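Local coordinates for protein intracellular protease/amidase (Salmonella enterica subsp. enterica serovar Typhimurium, PDB 4K2H) that belongs to the DJ-1/PfpI family, binds zinc and may have peptidase activity, though its biological role is not established, at residues 123-128 with 137-142. The protein carries 1 engineered substitution. Residues are numbered along the deposited sequence; the frame is centred on the assembly and turned at random.
Sequences RYVCSG and GVYVDA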
ATOM      1  N   ARG A 123       5.463  24.406   9.961  1.00 40.59           N
ATOM      2  CA  ARG A 123       6.329  23.255  10.190  1.00 40.85           C
ATOM      3  C   ARG A 123       5.842  22.070   9.355  1.00 38.27           C
ATOM      4  O   ARG A 123       4.649  21.834   9.259  1.00 36.53           O
ATOM      5  CB  ARG A 123       6.366  22.884  11.672  1.00 44.40           C
ATOM      6  CG  ARG A 123       7.106  23.919  12.529  1.00 47.72           C
ATOM      7  CD  ARG A 123       7.029  23.563  14.002  1.00 51.39           C
ATOM      8  NE  ARG A 123       5.649  23.680  14.467  1.00 54.54           N
ATOM      9  CZ  ARG A 123       4.841  22.665  14.776  1.00 57.73           C
ATOM     10  NH1 ARG A 123       3.592  22.927  15.172  1.00 59.47           N
ATOM     11  NH2 ARG A 123       5.255  21.396  14.701  1.00 58.50           N
ATOM     12  N   TYR A 124       6.785  21.334   8.764  1.00 36.92           N
ATOM     13  CA  TYR A 124       6.470  20.256   7.837  1.00 36.19           C
ATOM     14  C   TYR A 124       7.679  19.332   7.757  1.00 35.65           C
ATOM     15  O   TYR A 124       8.787  19.701   8.164  1.00 36.72           O
ATOM     16  CB  TYR A 124       6.146  20.828   6.439  1.00 35.35           C
ATOM     17  CG  TYR A 124       7.388  21.262   5.706  1.00 36.88           C
ATOM     18  CD1 TYR A 124       8.012  20.392   4.814  1.00 37.27           C
ATOM     19  CD2 TYR A 124       8.000  22.506   5.975  1.00 38.55           C
ATOM     20  CE1 TYR A 124       9.183  20.731   4.172  1.00 37.55           C
ATOM     21  CE2 TYR A 124       9.177  22.869   5.327  1.00 39.43           C
ATOM     22  CZ  TYR A 124       9.763  21.967   4.417  1.00 39.54           C
ATOM     23  OH  TYR A 124      10.925  22.263   3.729  1.00 39.51           O
ATOM     24  N   VAL A 125       7.444  18.132   7.238  1.00 34.56           N
ATOM     25  CA  VAL A 125       8.493  17.191   6.895  1.00 34.12           C
ATOM     26  C   VAL A 125       8.288  16.737   5.459  1.00 35.00           C
ATOM     27  O   VAL A 125       7.199  16.824   4.909  1.00 34.21           O
ATOM     28  CB  VAL A 125       8.516  15.975   7.844  1.00 34.67           C
ATOM     29  CG1 VAL A 125       7.295  15.080   7.670  1.00 34.05           C
ATOM     30  CG2 VAL A 125       9.794  15.165   7.673  1.00 34.58           C
ATOM     31  N   CYS A 126       9.358  16.265   4.859  1.00 36.39           N
ATOM     32  CA  CYS A 126       9.304  15.719   3.540  1.00 37.48           C
ATOM     33  C   CYS A 126      10.439  14.704   3.470  1.00 38.71           C
ATOM     34  O   CYS A 126      11.192  14.535   4.443  1.00 40.32           O
ATOM     35  CB  CYS A 126       9.491  16.843   2.520  1.00 37.15           C
ATOM     36  SG  CYS A 126      11.110  17.622   2.620  1.00 38.99           S
ATOM     37  N   SER A 127      10.548  14.011   2.347  1.00 39.83           N
ATOM     38  CA  SER A 127      11.589  12.986   2.174  1.00 41.69           C
ATOM     39  C   SER A 127      12.936  13.632   1.857  1.00 43.51           C
ATOM     40  O   SER A 127      12.986  14.796   1.466  1.00 44.46           O
ATOM     41  CB  SER A 127      11.211  12.029   1.049  1.00 39.15           C
ATOM     42  OG  SER A 127      10.813  12.782  -0.085  1.00 43.22           O
ATOM     43  N   GLY A 128      14.017  12.866   2.036  1.00 44.23           N
ATOM     44  CA  GLY A 128      15.351  13.266   1.600  1.00 45.77           C
ATOM     45  C   GLY A 128      15.761  14.670   2.026  1.00 47.15           C
ATOM     46  O   GLY A 128      15.366  15.146   3.100  1.00 47.16           O
ATOM     47  N   GLY A 137       9.328  27.360   4.446  1.00 58.59           N
ATOM     48  CA  GLY A 137       8.687  26.525   5.458  1.00 54.24           C
ATOM     49  C   GLY A 137       9.680  26.294   6.564  1.00 52.66           C
ATOM     50  O   GLY A 137      10.831  26.738   6.463  1.00 52.45           O
ATOM     51  N   VAL A 138       9.249  25.613   7.624  1.00 48.18           N
ATOM     52  CA  VAL A 138      10.182  25.144   8.657  1.00 45.82           C
ATOM     53  C   VAL A 138      10.270  23.617   8.700  1.00 43.38           C
ATOM     54  O   VAL A 138       9.411  22.949   9.276  1.00 43.39           O
ATOM     55  CB  VAL A 138       9.808  25.667  10.074  1.00 46.34           C
ATOM     56  CG1 VAL A 138      10.795  25.123  11.100  1.00 46.69           C
ATOM     57  CG2 VAL A 138       9.788  27.189  10.087  1.00 46.48           C
ATOM     58  N   TYR A 139      11.334  23.071   8.123  1.00 41.85           N
ATOM     59  CA  TYR A 139      11.539  21.630   8.107  1.00 39.66           C
ATOM     60  C   TYR A 139      11.763  21.077   9.508  1.00 40.51           C
ATOM     61  O   TYR A 139      12.636  21.565  10.225  1.00 40.72           O
ATOM     62  CB  TYR A 139      12.757  21.289   7.245  1.00 39.36           C
ATOM     63  CG  TYR A 139      13.131  19.824   7.281  1.00 38.53           C
ATOM     64  CD1 TYR A 139      12.456  18.894   6.489  1.00 37.98           C
ATOM     65  CD2 TYR A 139      14.147  19.380   8.085  1.00 39.07           C
ATOM     66  CE1 TYR A 139      12.801  17.559   6.503  1.00 37.92           C
ATOM     67  CE2 TYR A 139      14.508  18.050   8.121  1.00 40.40           C
ATOM     68  CZ  TYR A 139      13.831  17.135   7.330  1.00 40.29           C
ATOM     69  OH  TYR A 139      14.191  15.811   7.377  1.00 41.59           O
ATOM     70  N   VAL A 140      10.977  20.072   9.887  1.00 39.59           N
ATOM     71  CA  VAL A 140      11.205  19.306  11.116  1.00 40.57           C
ATOM     72  C   VAL A 140      11.413  17.856  10.713  1.00 41.05           C
ATOM     73  O   VAL A 140      10.661  17.323   9.868  1.00 41.69           O
ATOM     74  CB  VAL A 140      10.004  19.373  12.083  1.00 41.35           C
ATOM     75  CG1 VAL A 140      10.319  18.659  13.410  1.00 42.45           C
ATOM     76  CG2 VAL A 140       9.628  20.822  12.366  1.00 42.08           C
ATOM     77  N   ASP A 141      12.442  17.222  11.268  1.00 41.63           N
ATOM     78  CA  ASP A 141      12.698  15.811  10.971  1.00 40.54           C
ATOM     79  C   ASP A 141      11.955  14.947  11.952  1.00 39.26           C
ATOM     80  O   ASP A 141      12.500  14.558  12.967  1.00 41.35           O
ATOM     81  CB  ASP A 141      14.188  15.461  10.982  1.00 41.00           C
ATOM     82  CG  ASP A 141      14.451  14.007  10.563  1.00 42.89           C
ATOM     83  OD1 ASP A 141      13.484  13.245  10.264  1.00 41.55           O
ATOM     84  OD2 ASP A 141      15.632  13.612  10.513  1.00 45.77           O
ATOM     85  N   ALA A 142      10.701  14.641  11.631  1.00 39.26           N
ATOM     86  CA  ALA A 142       9.904  13.684  12.397  1.00 38.65           C
ATOM     87  C   ALA A 142       9.056  12.841  11.440  1.00 39.04           C
ATOM     88  O   ALA A 142       8.774  13.270  10.327  1.00 35.57           O
ATOM     89  CB  ALA A 142       9.011  14.416  13.382  1.00 40.18           C
TER
HETATM   90  O   HOH W   1      12.161  24.458   4.478  1.00 43.22           O
HETATM   91  O   HOH W   2      13.547  14.486   5.026  1.00 43.28           O
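Y124 and Y139 meet on one face of a two-stranded parallel ladder, and two backbone bonds fix their register. Y124 N donates to V138 O at 3.1 Å. The return bond, V140 N to Y124 O, is shorter at 2.8 Å and nearly straight (170° at the hydrogen). Here Y124 presents the face of its ring to the backbone: Y139 CA sits 4.2 Å from the ring centroid and 26° off the normal, a CH-pi contact. With chi1 at 76°, the Y124 ring is placed between its own backbone N and carbonyl carbon, which lays it against the partner strand; G137 C and V138 N border its edge. The Y139 side chain, crossing that of Y124 at about a right angle, extends along 123-128 instead, where V125 CG2 lies 4.0 Å from Y139 CE1 and the sulfur of C126 approaches the ring obliquely. Its hydroxyl donates to a water (Y139 OH to water O, 2.8 Å) that in turn donates to G128 O at 2.7 Å. On the face opposite the two tyrosines R123 and V138 are paired, with R123 CG 4.0 Å from V138 CB; R123 CB also runs beside V140 CG2. Further out, W131 stacks on Y139, D147 accepts from R123 N, and S152 OG bonds V125 N. The whole is a minimal two-stranded parallel ladder, its strands joined by a connection with neither helix nor strand, peripheral to the parallel core sheet of the DJ-1/PfpI fold and away from the zinc sites.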